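Local coordinates for protein ribonucleoside-diphosphate reductase subunit beta (Clostridium botulinum, PDB 6ZJK) that carries the di-iron site that probably generates the radical with which the catalytic subunit reduces ribonucleoside diphosphates to deoxyribonucleoside diphosphates, at residues Ile54-Ala59 and Ala123-Leu129; Gln110-Leu114 and Asn200-Glu204; Leu129-Gln133 and His241-Phe245. All blocks are in the same frame, centred on the assembly; numbering follows the deposited sequence.

Two of the contacts, interactions 2 and 3, join helices beside the iron; interaction 1 brings the chain before helix 58-68 onto the same bundle. Interactions 1 and 3 follow one another in the chain, share Leu129 on helix 124-151 and touch through Trp58 and Leu244, so packing runs from the periphery to the metal site. The segments of interaction 2 alternate with those of the other two. The centre of interaction 3 is about 10 Å from the centre of each of the others; the centres of interactions 1 and 2 are about 19 Å apart. Interactions 2 and 3 touch and supply two ligands, Glu204 and His241, to the same ferric ion.

Interaction 1: Ile54-Ala59 and Ala123-Leu129; sequences IKYSWA and AAEVSSL
Hydrogen bonding here converges on a single carboxylate oxygen, Glu125 OE2, which accepts two successive backbone N-H groups from the chain leading into helix 58-68. Tyr56 N donates to the anti lone pair of Glu125 OE2 at 3.2 Å in a nearly straight bond (172°). Lys55 N, 3.0 Å from Glu125 OE2, comes from above the carboxylate plane and is more bent, at 142°. Glu125 gets there by folding: CG stands between the backbone N and the carbonyl carbon (chi1 66°), and the chain bends again at chi2. The other oxygen, OE1, is hydrogen-bonded to Thr37 OG1, so both ends of the buried carboxylate are engaged.

Apolar packing surrounds this grip. Ile54 lays CB and CG2 against the glutamate, with CG2 3.7 Å from Glu125 CB, while Ala59 CB rests on Glu125 CG. The Tyr56 ring turns an edge to Ala123, CE2 to CB 3.8 Å, and its CD2 also meets Val126 CG2. Further along, the six-membered part of the Trp58 indole meets Val126 CG2 and Leu129 CD1, the latter 4.1 Å from CZ3. Leu129 CD1 also touches Ala59 CB. The indole nitrogen bonds to Glu251 of helix 225-255, which packs against the same aromatic pair.

Backbone amides bound by a buried acidic side chain thus fix the approach to helix 58-68 against the first turns of helix 124-151, at the periphery of the all-helical R2 fold.

Interaction 2: Gln110-Leu114 and Asn200-Glu204; sequences QSENL and NYILE. With FE (Fe (III) ion), chain G.
This is a polar contact between two buried, nearly antiparallel helices, 90-118 and 190-220, in the core of the subunit beside one iron. The axes of the short segments stay 12.9 Å apart, a separation bridged by long side chains and a water. Gln110 is central: bent at chi2 (-61°), its chain carries the amide across to the other helix. Its NE2 donates to Asn200 OD1 at 3.0 Å, the acceptor lying close to the glutamine amide plane and the donor tilted 25° from the asparagine carbonyl plane. The same NE2 makes a weak, bent bond to Glu204 OE2 at 3.3 Å. A water links all three amides, donating to Gln110 OE1 and accepting from Asn113 ND2 and Asn200 ND2, each 2.6 Å from the water oxygen. Gln110 OE1 is also bonded to Tyr181, and Leu203 CD1 packs against Gln110 OE1 at 3.6 Å. Gln110 is held at both ends of its amide, which should fix its rotation.

Glu204 OE2 binds the ferric ion at 2.1 Å, so Gln110 acts in the second shell, touching a ligand oxygen. With Glu137, Glu238, His241 and a water completing the coordination, this is the carboxylate-rich di-iron site of an R2-type four-helix bundle.

Interaction 3: Leu129-Gln133 and His241-Phe245; sequences LLNIQ and HLVLF. With FE (Fe (III) ion), chain G.
His241, a metal ligand, and Gln133, whose CG sits over its ring, mark this contact as part of the di-iron site, where helices 124-151 and 225-255 run nearly antiparallel. His241 ND1 binds the ferric ion at 2.4 Å, while NE2 is hydrogen-bonded to Gln136; the two bonds together should hold the ring's rotation. Gln133 CG lies over one face of the His241 ring in a CH-pi contact, 3.5 Å from its centroid and 10° off the normal. With CG anti to the backbone N (chi1 -175°), the chain sets CG over the ring and, running on extended, carries the amide past it toward Phe245. The amide is turned 44° to the imidazole, and Gln133 NE2 sits 3.4 Å from His241 ND1 without a bond, since that nitrogen's lone pair serves the iron.

Such pairing of helices around two irons is the ferritin-like bundle common to R2 proteins.

The other end of the amide meets apolar groups. Gln133 OE1 points at the edge of the Phe245 ring, 3.4 Å from CE1 and in the ring plane, with the amide almost perpendicular to the ring; this buried oxygen has no polar partner in the model. Leu244 CD2 presses on the same oxygen at 3.5 Å. Leu130 CD2 reaches Phe245 CE1 at 3.9 Å, and Leu129 CD1 meets Leu244 CD1 at 3.8 Å.

Interaction 1: Ile54-Ala59 and Ala123-Leu129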
ATOM      1  N   ILE A  54     -14.475 -10.985  10.587  1.00 42.65           N
ATOM      2  CA  ILE A  54     -14.672  -9.566  10.321  1.00 45.37           C
ATOM      3  C   ILE A  54     -16.094  -9.081  10.578  1.00 45.82           C
ATOM      4  O   ILE A  54     -16.972  -9.834  10.562  1.00 43.81           O
ATOM      5  CB  ILE A  54     -14.313  -9.228   8.858  1.00 46.60           C
ATOM      6  CG1 ILE A  54     -15.069 -10.110   7.912  1.00 45.68           C
ATOM      7  CG2 ILE A  54     -12.868  -9.488   8.599  1.00 40.42           C
ATOM      8  CD1 ILE A  54     -14.879  -9.763   6.485  1.00 45.13           C
ATOM      9  N   LYS A  55     -16.290  -7.801  10.787  1.00 45.58           N
ATOM     10  CA  LYS A  55     -17.614  -7.235  11.001  1.00 43.17           C
ATOM     11  C   LYS A  55     -18.254  -6.763   9.693  1.00 44.16           C
ATOM     12  O   LYS A  55     -19.458  -6.958   9.493  1.00 38.97           O
ATOM     13  CB  LYS A  55     -17.530  -6.079  12.002  1.00 48.80           C
ATOM     14  CG  LYS A  55     -18.807  -5.243  12.128  1.00 45.17           C
ATOM     15  CD  LYS A  55     -18.613  -4.117  13.148  1.00 44.51           C
ATOM     16  CE  LYS A  55     -19.895  -3.350  13.445  1.00 49.45           C
ATOM     17  NZ  LYS A  55     -20.877  -4.086  14.320  1.00 62.46           N
ATOM     18  N   TYR A  56     -17.481  -6.148   8.789  1.00 41.26           N
ATOM     19  CA  TYR A  56     -18.050  -5.569   7.564  1.00 44.26           C
ATOM     20  C   TYR A  56     -17.949  -6.602   6.449  1.00 42.68           C
ATOM     21  O   TYR A  56     -16.933  -6.707   5.752  1.00 40.11           O
ATOM     22  CB  TYR A  56     -17.357  -4.251   7.212  1.00 41.71           C
ATOM     23  CG  TYR A  56     -17.443  -3.274   8.359  1.00 43.19           C
ATOM     24  CD1 TYR A  56     -18.667  -2.767   8.757  1.00 38.53           C
ATOM     25  CD2 TYR A  56     -16.314  -2.926   9.092  1.00 40.75           C
ATOM     26  CE1 TYR A  56     -18.773  -1.911   9.820  1.00 38.13           C
ATOM     27  CE2 TYR A  56     -16.408  -2.074  10.172  1.00 42.66           C
ATOM     28  CZ  TYR A  56     -17.644  -1.573  10.534  1.00 44.16           C
ATOM     29  OH  TYR A  56     -17.761  -0.716  11.609  1.00 47.71           O
ATOM     30  N   SER A  57     -19.052  -7.313   6.251  1.00 39.26           N
ATOM     31  CA  SER A  57     -19.031  -8.426   5.308  1.00 48.14           C
ATOM     32  C   SER A  57     -18.762  -7.952   3.878  1.00 43.07           C
ATOM     33  O   SER A  57     -18.078  -8.638   3.105  1.00 45.38           O
ATOM     34  CB  SER A  57     -20.367  -9.175   5.416  1.00 53.14           C
ATOM     35  OG  SER A  57     -20.244 -10.552   5.119  1.00 63.30           O
ATOM     36  N   TRP A  58     -19.135  -6.718   3.518  1.00 39.57           N
ATOM     37  CA  TRP A  58     -18.861  -6.232   2.171  1.00 39.86           C
ATOM     38  C   TRP A  58     -17.369  -6.136   1.872  1.00 43.47           C
ATOM     39  O   TRP A  58     -16.994  -6.104   0.697  1.00 40.09           O
ATOM     40  CB  TRP A  58     -19.548  -4.880   1.945  1.00 43.17           C
ATOM     41  CG  TRP A  58     -19.343  -3.869   3.032  1.00 40.26           C
ATOM     42  CD1 TRP A  58     -20.219  -3.559   4.064  1.00 38.07           C
ATOM     43  CD2 TRP A  58     -18.214  -3.010   3.191  1.00 39.65           C
ATOM     44  NE1 TRP A  58     -19.672  -2.567   4.852  1.00 39.61           N
ATOM     45  CE2 TRP A  58     -18.445  -2.216   4.337  1.00 39.01           C
ATOM     46  CE3 TRP A  58     -17.024  -2.826   2.470  1.00 38.46           C
ATOM     47  CZ2 TRP A  58     -17.527  -1.257   4.770  1.00 41.59           C
ATOM     48  CZ3 TRP A  58     -16.114  -1.882   2.910  1.00 37.95           C
ATOM     49  CH2 TRP A  58     -16.365  -1.108   4.034  1.00 41.42           C
ATOM     50  N   ALA A  59     -16.531  -6.078   2.882  1.00 41.52           N
ATOM     51  CA  ALA A  59     -15.095  -6.026   2.704  1.00 40.28           C
ATOM     52  C   ALA A  59     -14.538  -7.196   1.920  1.00 45.42           C
ATOM     53  O   ALA A  59     -13.688  -7.040   1.116  1.00 42.49           O
ATOM     54  CB  ALA A  59     -14.419  -5.918   4.020  1.00 40.07           C
ATOM     55  N   ALA A 123     -10.829  -1.006  12.106  1.00 45.75           N
ATOM     56  CA  ALA A 123     -11.292  -2.243  11.483  1.00 37.18           C
ATOM     57  C   ALA A 123     -10.226  -2.709  10.498  1.00 42.82           C
ATOM     58  O   ALA A 123     -10.085  -2.115   9.424  1.00 40.32           O
ATOM     59  CB  ALA A 123     -12.613  -2.020  10.751  1.00 39.01           C
ATOM     60  N   ALA A 124      -9.507  -3.786  10.840  1.00 38.54           N
ATOM     61  CA  ALA A 124      -8.383  -4.221  10.014  1.00 42.04           C
ATOM     62  C   ALA A 124      -8.817  -4.575   8.598  1.00 38.62           C
ATOM     63  O   ALA A 124      -8.055  -4.371   7.648  1.00 37.01           O
ATOM     64  CB  ALA A 124      -7.684  -5.425  10.650  1.00 38.10           C
ATOM     65  N   GLU A 125     -10.027  -5.098   8.431  1.00 38.10           N
ATOM     66  CA  GLU A 125     -10.453  -5.470   7.088  1.00 43.11           C
ATOM     67  C   GLU A 125     -10.656  -4.235   6.210  1.00 44.44           C
ATOM     68  O   GLU A 125     -10.476  -4.316   4.990  1.00 40.57           O
ATOM     69  CB  GLU A 125     -11.735  -6.318   7.138  1.00 39.44           C
ATOM     70  CG  GLU A 125     -12.998  -5.587   7.653  1.00 36.94           C
ATOM     71  CD  GLU A 125     -13.229  -5.754   9.154  1.00 47.22           C
ATOM     72  OE1 GLU A 125     -12.240  -5.783   9.920  1.00 42.88           O
ATOM     73  OE2 GLU A 125     -14.409  -5.847   9.574  1.00 44.29           O
ATOM     74  N   VAL A 126     -10.973  -3.076   6.807  1.00 36.88           N
ATOM     75  CA  VAL A 126     -11.048  -1.825   6.057  1.00 39.00           C
ATOM     76  C   VAL A 126      -9.653  -1.258   5.782  1.00 37.02           C
ATOM     77  O   VAL A 126      -9.414  -0.668   4.721  1.00 41.16           O
ATOM     78  CB  VAL A 126     -11.944  -0.801   6.788  1.00 39.28           C
ATOM     79  CG1 VAL A 126     -11.968   0.582   6.017  1.00 35.36           C
ATOM     80  CG2 VAL A 126     -13.365  -1.346   6.942  1.00 36.04           C
ATOM     81  N   SER A 127      -8.757  -1.339   6.774  1.00 41.26           N
ATOM     82  CA  SER A 127      -7.368  -0.909   6.561  1.00 40.49           C
ATOM     83  C   SER A 127      -6.674  -1.706   5.458  1.00 41.55           C
ATOM     84  O   SER A 127      -5.857  -1.156   4.708  1.00 41.12           O
ATOM     85  CB  SER A 127      -6.582  -0.996   7.861  1.00 44.36           C
ATOM     86  OG  SER A 127      -6.909   0.122   8.670  1.00 47.98           O
ATOM     87  N   SER A 128      -6.934  -3.008   5.379  1.00 35.88           N
ATOM     88  CA  SER A 128      -6.416  -3.769   4.249  1.00 39.51           C
ATOM     89  C   SER A 128      -6.856  -3.155   2.930  1.00 36.97           C
ATOM     90  O   SER A 128      -6.054  -3.009   2.005  1.00 36.49           O
ATOM     91  CB  SER A 128      -6.865  -5.215   4.326  1.00 39.25           C
ATOM     92  OG  SER A 128      -6.270  -5.827   5.447  1.00 45.87           O
ATOM     93  N   LEU A 129      -8.108  -2.788   2.799  1.00 39.91           N
ATOM     94  CA  LEU A 129      -8.586  -2.248   1.543  1.00 36.48           C
ATOM     95  C   LEU A 129      -7.985  -0.904   1.223  1.00 36.96           C
ATOM     96  O   LEU A 129      -7.705  -0.627   0.135  1.00 36.25           O
ATOM     97  CB  LEU A 129     -10.102  -2.224   1.470  1.00 37.49           C
ATOM     98  CG  LEU A 129     -10.956  -3.479   1.621  1.00 38.99           C
ATOM     99  CD1 LEU A 129     -12.411  -3.187   1.839  1.00 35.05           C
ATOM    100  CD2 LEU A 129     -10.799  -4.479   0.543  1.00 37.14           C
TER

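Interaction 2: Gln110-Leu114 and Asn200-Glu204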
ATOM      1  N   GLN A 110      -2.987  11.394  -2.930  1.00 40.36           N
ATOM      2  CA  GLN A 110      -3.751  10.274  -2.474  1.00 42.63           C
ATOM      3  C   GLN A 110      -2.756   9.291  -1.876  1.00 46.12           C
ATOM      4  O   GLN A 110      -2.953   8.829  -0.814  1.00 46.05           O
ATOM      5  CB  GLN A 110      -4.506   9.631  -3.602  1.00 37.39           C
ATOM      6  CG  GLN A 110      -5.735  10.358  -4.064  1.00 41.41           C
ATOM      7  CD  GLN A 110      -6.768  10.506  -3.017  1.00 50.52           C
ATOM      8  OE1 GLN A 110      -6.714  11.389  -2.216  1.00 46.19           O
ATOM      9  NE2 GLN A 110      -7.718   9.620  -3.023  1.00 46.39           N
ATOM     10  N   SER A 111      -1.632   9.042  -2.527  1.00 36.87           N
ATOM     11  CA  SER A 111      -0.591   8.137  -2.044  1.00 42.12           C
ATOM     12  C   SER A 111       0.028   8.548  -0.720  1.00 49.29           C
ATOM     13  O   SER A 111       0.469   7.741   0.019  1.00 40.83           O
ATOM     14  CB  SER A 111       0.518   7.986  -3.055  1.00 47.02           C
ATOM     15  OG  SER A 111       0.104   7.388  -4.208  1.00 45.68           O
ATOM     16  N   GLU A 112       0.069   9.823  -0.444  1.00 45.34           N
ATOM     17  CA  GLU A 112       0.567  10.314   0.764  1.00 45.91           C
ATOM     18  C   GLU A 112      -0.468  10.427   1.842  1.00 48.44           C
ATOM     19  O   GLU A 112      -0.141  10.283   2.964  1.00 52.68           O
ATOM     20  CB  GLU A 112       1.116  11.694   0.547  1.00 49.43           C
ATOM     21  CG  GLU A 112       2.390  11.736  -0.226  1.00 50.79           C
ATOM     22  CD  GLU A 112       3.564  11.312   0.575  1.00 55.18           C
ATOM     23  OE1 GLU A 112       4.495  10.839  -0.037  1.00 53.97           O
ATOM     24  OE2 GLU A 112       3.555  11.476   1.788  1.00 58.13           O
ATOM     25  N   ASN A 113      -1.703  10.723   1.508  1.00 42.86           N
ATOM     26  CA  ASN A 113      -2.720  10.912   2.513  1.00 47.72           C
ATOM     27  C   ASN A 113      -3.456   9.672   3.009  1.00 53.23           C
ATOM     28  O   ASN A 113      -3.809   9.626   4.127  1.00 45.72           O
ATOM     29  CB  ASN A 113      -3.759  11.889   2.038  1.00 52.77           C
ATOM     30  CG  ASN A 113      -4.691  12.307   3.114  1.00 54.02           C
ATOM     31  OD1 ASN A 113      -4.274  12.819   4.121  1.00 55.85           O
ATOM     32  ND2 ASN A 113      -5.943  12.109   2.900  1.00 48.24           N
ATOM     33  N   LEU A 114      -3.731   8.735   2.136  1.00 46.77           N
ATOM     34  CA  LEU A 114      -4.412   7.524   2.509  1.00 47.97           C
ATOM     35  C   LEU A 114      -3.852   6.827   3.759  1.00 46.75           C
ATOM     36  O   LEU A 114      -4.601   6.381   4.566  1.00 47.39           O
ATOM     37  CB  LEU A 114      -4.460   6.567   1.343  1.00 40.36           C
ATOM     38  CG  LEU A 114      -5.433   6.986   0.278  1.00 47.27           C
ATOM     39  CD1 LEU A 114      -5.494   6.045  -0.873  1.00 42.72           C
ATOM     40  CD2 LEU A 114      -6.788   7.210   0.878  1.00 48.22           C
ATOM     41  N   ASN A 200     -11.890  13.185  -0.037  1.00 41.30           N
ATOM     42  CA  ASN A 200     -11.510  12.065  -0.819  1.00 36.53           C
ATOM     43  C   ASN A 200     -12.572  11.645  -1.763  1.00 39.03           C
ATOM     44  O   ASN A 200     -12.304  11.381  -2.867  1.00 40.74           O
ATOM     45  CB  ASN A 200     -11.333  10.894   0.099  1.00 44.83           C
ATOM     46  CG  ASN A 200      -9.931  10.508   0.283  1.00 52.49           C
ATOM     47  OD1 ASN A 200      -9.358   9.911  -0.562  1.00 58.72           O
ATOM     48  ND2 ASN A 200      -9.378  10.844   1.407  1.00 51.24           N
ATOM     49  N   TYR A 201     -13.798  11.506  -1.274  1.00 40.39           N
ATOM     50  CA  TYR A 201     -14.936  11.084  -2.070  1.00 40.44           C
ATOM     51  C   TYR A 201     -15.151  12.032  -3.239  1.00 39.23           C
ATOM     52  O   TYR A 201     -15.326  11.628  -4.325  1.00 38.43           O
ATOM     53  CB  TYR A 201     -16.188  10.916  -1.179  1.00 41.46           C
ATOM     54  CG  TYR A 201     -17.426  10.415  -1.848  1.00 43.78           C
ATOM     55  CD1 TYR A 201     -17.423   9.269  -2.535  1.00 41.88           C
ATOM     56  CD2 TYR A 201     -18.610  11.106  -1.766  1.00 46.21           C
ATOM     57  CE1 TYR A 201     -18.531   8.837  -3.171  1.00 45.67           C
ATOM     58  CE2 TYR A 201     -19.730  10.661  -2.383  1.00 39.93           C
ATOM     59  CZ  TYR A 201     -19.682   9.521  -3.072  1.00 44.31           C
ATOM     60  OH  TYR A 201     -20.709   9.039  -3.714  1.00 36.56           O
ATOM     61  N   ILE A 202     -15.071  13.310  -2.985  1.00 38.54           N
ATOM     62  CA  ILE A 202     -15.209  14.302  -4.031  1.00 42.45           C
ATOM     63  C   ILE A 202     -14.108  14.166  -5.075  1.00 39.53           C
ATOM     64  O   ILE A 202     -14.385  14.069  -6.213  1.00 39.60           O
ATOM     65  CB  ILE A 202     -15.220  15.699  -3.453  1.00 42.78           C
ATOM     66  CG1 ILE A 202     -16.532  15.947  -2.751  1.00 40.64           C
ATOM     67  CG2 ILE A 202     -15.010  16.713  -4.538  1.00 39.87           C
ATOM     68  CD1 ILE A 202     -16.493  17.061  -1.774  1.00 40.25           C
ATOM     69  N   LEU A 203     -12.882  14.057  -4.614  1.00 42.28           N
ATOM     70  CA  LEU A 203     -11.716  13.924  -5.469  1.00 42.30           C
ATOM     71  C   LEU A 203     -11.844  12.825  -6.460  1.00 40.42           C
ATOM     72  O   LEU A 203     -11.693  13.031  -7.587  1.00 40.38           O
ATOM     73  CB  LEU A 203     -10.466  13.783  -4.647  1.00 39.57           C
ATOM     74  CG  LEU A 203      -9.135  13.525  -5.353  1.00 45.47           C
ATOM     75  CD1 LEU A 203      -7.992  13.888  -4.469  1.00 39.52           C
ATOM     76  CD2 LEU A 203      -8.961  12.158  -5.899  1.00 41.46           C
ATOM     77  N   GLU A 204     -12.232  11.670  -6.015  1.00 42.68           N
ATOM     78  CA  GLU A 204     -12.388  10.517  -6.848  1.00 39.38           C
ATOM     79  C   GLU A 204     -13.618  10.454  -7.690  1.00 42.03           C
ATOM     80  O   GLU A 204     -13.580   9.970  -8.760  1.00 41.31           O
ATOM     81  CB  GLU A 204     -12.377   9.326  -5.936  1.00 44.44           C
ATOM     82  CG  GLU A 204     -11.144   9.352  -5.064  1.00 50.37           C
ATOM     83  CD  GLU A 204     -10.644   8.013  -4.623  1.00 45.22           C
ATOM     84  OE1 GLU A 204     -11.375   7.388  -3.898  1.00 46.20           O
ATOM     85  OE2 GLU A 204      -9.526   7.632  -4.985  1.00 42.88           O
TER
HETATM   86 FE    FE G 403      -8.531   6.682  -6.626  1.00 43.13          FE
HETATM   87  O   HOH W   1      -6.787  10.688   0.956  1.00 56.21           O
HETATM   88  O   HOH W   2      -8.173   5.774  -8.552  0.70 38.53           O

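Interaction 3: Leu129-Gln133 and His241-Phe245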
ATOM      1  N   LEU A 129      -8.108  -2.788   2.799  1.00 39.91           N
ATOM      2  CA  LEU A 129      -8.586  -2.248   1.543  1.00 36.48           C
ATOM      3  C   LEU A 129      -7.985  -0.904   1.223  1.00 36.96           C
ATOM      4  O   LEU A 129      -7.705  -0.627   0.135  1.00 36.25           O
ATOM      5  CB  LEU A 129     -10.102  -2.224   1.470  1.00 37.49           C
ATOM      6  CG  LEU A 129     -10.956  -3.479   1.621  1.00 38.99           C
ATOM      7  CD1 LEU A 129     -12.411  -3.187   1.839  1.00 35.05           C
ATOM      8  CD2 LEU A 129     -10.799  -4.479   0.543  1.00 37.14           C
ATOM      9  N   LEU A 130      -7.810  -0.069   2.209  1.00 38.27           N
ATOM     10  CA  LEU A 130      -7.183   1.222   1.940  1.00 35.68           C
ATOM     11  C   LEU A 130      -5.725   1.065   1.523  1.00 40.90           C
ATOM     12  O   LEU A 130      -5.224   1.873   0.722  1.00 40.24           O
ATOM     13  CB  LEU A 130      -7.288   2.140   3.163  1.00 39.10           C
ATOM     14  CG  LEU A 130      -8.688   2.638   3.557  1.00 38.52           C
ATOM     15  CD1 LEU A 130      -8.640   3.221   4.953  1.00 36.33           C
ATOM     16  CD2 LEU A 130      -9.189   3.693   2.582  1.00 35.23           C
ATOM     17  N   ASN A 131      -5.026   0.056   2.061  1.00 35.23           N
ATOM     18  CA  ASN A 131      -3.650  -0.218   1.638  1.00 37.83           C
ATOM     19  C   ASN A 131      -3.610  -0.697   0.191  1.00 37.09           C
ATOM     20  O   ASN A 131      -2.700  -0.341  -0.562  1.00 36.40           O
ATOM     21  CB  ASN A 131      -3.011  -1.290   2.533  1.00 41.55           C
ATOM     22  CG  ASN A 131      -2.638  -0.783   3.908  1.00 43.21           C
ATOM     23  OD1 ASN A 131      -2.460   0.411   4.122  1.00 50.33           O
ATOM     24  ND2 ASN A 131      -2.467  -1.708   4.846  1.00 44.05           N
ATOM     25  N   ILE A 132      -4.581  -1.466  -0.225  1.00 36.52           N
ATOM     26  CA  ILE A 132      -4.620  -1.873  -1.590  1.00 36.11           C
ATOM     27  C   ILE A 132      -4.898  -0.636  -2.460  1.00 44.44           C
ATOM     28  O   ILE A 132      -4.390  -0.500  -3.516  1.00 40.21           O
ATOM     29  CB  ILE A 132      -5.696  -2.892  -1.835  1.00 36.32           C
ATOM     30  CG1 ILE A 132      -5.466  -4.145  -1.002  1.00 42.61           C
ATOM     31  CG2 ILE A 132      -5.755  -3.285  -3.266  1.00 37.33           C
ATOM     32  CD1 ILE A 132      -6.541  -5.189  -1.141  1.00 42.34           C
ATOM     33  N   GLN A 133      -5.723   0.264  -1.960  1.00 36.22           N
ATOM     34  CA  GLN A 133      -6.045   1.456  -2.677  1.00 38.12           C
ATOM     35  C   GLN A 133      -4.782   2.244  -2.867  1.00 39.50           C
ATOM     36  O   GLN A 133      -4.530   2.652  -3.926  1.00 39.07           O
ATOM     37  CB  GLN A 133      -7.087   2.301  -1.966  1.00 35.39           C
ATOM     38  CG  GLN A 133      -7.564   3.508  -2.717  1.00 33.84           C
ATOM     39  CD  GLN A 133      -8.598   4.348  -2.001  1.00 45.18           C
ATOM     40  OE1 GLN A 133      -9.175   3.983  -1.001  1.00 39.44           O
ATOM     41  NE2 GLN A 133      -8.833   5.505  -2.545  1.00 45.10           N
ATOM     42  N   HIS A 241     -12.835   2.529  -5.752  1.00 35.53           N
ATOM     43  CA  HIS A 241     -12.456   3.458  -4.692  1.00 37.21           C
ATOM     44  C   HIS A 241     -13.658   4.264  -4.222  1.00 42.53           C
ATOM     45  O   HIS A 241     -13.742   4.658  -3.121  1.00 38.99           O
ATOM     46  CB  HIS A 241     -11.347   4.414  -5.089  1.00 39.07           C
ATOM     47  CG  HIS A 241     -10.067   3.759  -5.514  1.00 41.55           C
ATOM     48  ND1 HIS A 241      -8.942   4.476  -5.796  1.00 39.96           N
ATOM     49  CD2 HIS A 241      -9.736   2.467  -5.685  1.00 38.18           C
ATOM     50  CE1 HIS A 241      -7.985   3.655  -6.150  1.00 42.05           C
ATOM     51  NE2 HIS A 241      -8.449   2.433  -6.120  1.00 40.29           N
ATOM     52  N   LEU A 242     -14.557   4.521  -5.132  1.00 39.12           N
ATOM     53  CA  LEU A 242     -15.768   5.234  -4.872  1.00 40.56           C
ATOM     54  C   LEU A 242     -16.654   4.422  -3.951  1.00 41.42           C
ATOM     55  O   LEU A 242     -17.030   4.869  -2.966  1.00 41.92           O
ATOM     56  CB  LEU A 242     -16.476   5.397  -6.179  1.00 39.66           C
ATOM     57  CG  LEU A 242     -17.043   6.701  -6.573  1.00 51.23           C
ATOM     58  CD1 LEU A 242     -16.123   7.802  -6.191  1.00 47.41           C
ATOM     59  CD2 LEU A 242     -17.298   6.674  -8.053  1.00 46.60           C
ATOM     60  N   VAL A 243     -16.953   3.207  -4.314  1.00 40.27           N
ATOM     61  CA  VAL A 243     -17.765   2.374  -3.495  1.00 39.95           C
ATOM     62  C   VAL A 243     -17.165   2.112  -2.141  1.00 42.69           C
ATOM     63  O   VAL A 243     -17.855   2.005  -1.203  1.00 38.28           O
ATOM     64  CB  VAL A 243     -18.090   1.080  -4.140  1.00 42.97           C
ATOM     65  CG1 VAL A 243     -19.031   0.344  -3.253  1.00 46.66           C
ATOM     66  CG2 VAL A 243     -18.751   1.320  -5.455  1.00 45.21           C
ATOM     67  N   LEU A 244     -15.860   2.024  -2.055  1.00 39.94           N
ATOM     68  CA  LEU A 244     -15.206   1.868  -0.754  1.00 33.58           C
ATOM     69  C   LEU A 244     -15.521   3.049   0.157  1.00 38.98           C
ATOM     70  O   LEU A 244     -15.995   2.867   1.286  1.00 35.65           O
ATOM     71  CB  LEU A 244     -13.691   1.696  -0.928  1.00 35.49           C
ATOM     72  CG  LEU A 244     -12.775   1.610   0.308  1.00 34.24           C
ATOM     73  CD1 LEU A 244     -13.221   0.489   1.232  1.00 34.15           C
ATOM     74  CD2 LEU A 244     -11.340   1.382  -0.099  1.00 37.28           C
ATOM     75  N   PHE A 245     -15.311   4.258  -0.336  1.00 36.67           N
ATOM     76  CA  PHE A 245     -15.601   5.446   0.448  1.00 40.58           C
ATOM     77  C   PHE A 245     -17.111   5.623   0.725  1.00 40.95           C
ATOM     78  O   PHE A 245     -17.476   6.059   1.731  1.00 35.59           O
ATOM     79  CB  PHE A 245     -14.915   6.703  -0.088  1.00 41.14           C
ATOM     80  CG  PHE A 245     -13.513   6.882   0.431  1.00 38.45           C
ATOM     81  CD1 PHE A 245     -12.518   6.126  -0.020  1.00 37.79           C
ATOM     82  CD2 PHE A 245     -13.232   7.764   1.412  1.00 40.87           C
ATOM     83  CE1 PHE A 245     -11.271   6.250   0.471  1.00 37.58           C
ATOM     84  CE2 PHE A 245     -11.973   7.888   1.912  1.00 42.57           C
ATOM     85  CZ  PHE A 245     -10.999   7.133   1.436  1.00 39.10           C
TER
HETATM   86 FE    FE G 403      -8.531   6.682  -6.626  1.00 43.13          FE
HETATM   87  O   HOH W   2      -8.173   5.774  -8.552  0.70 38.53           O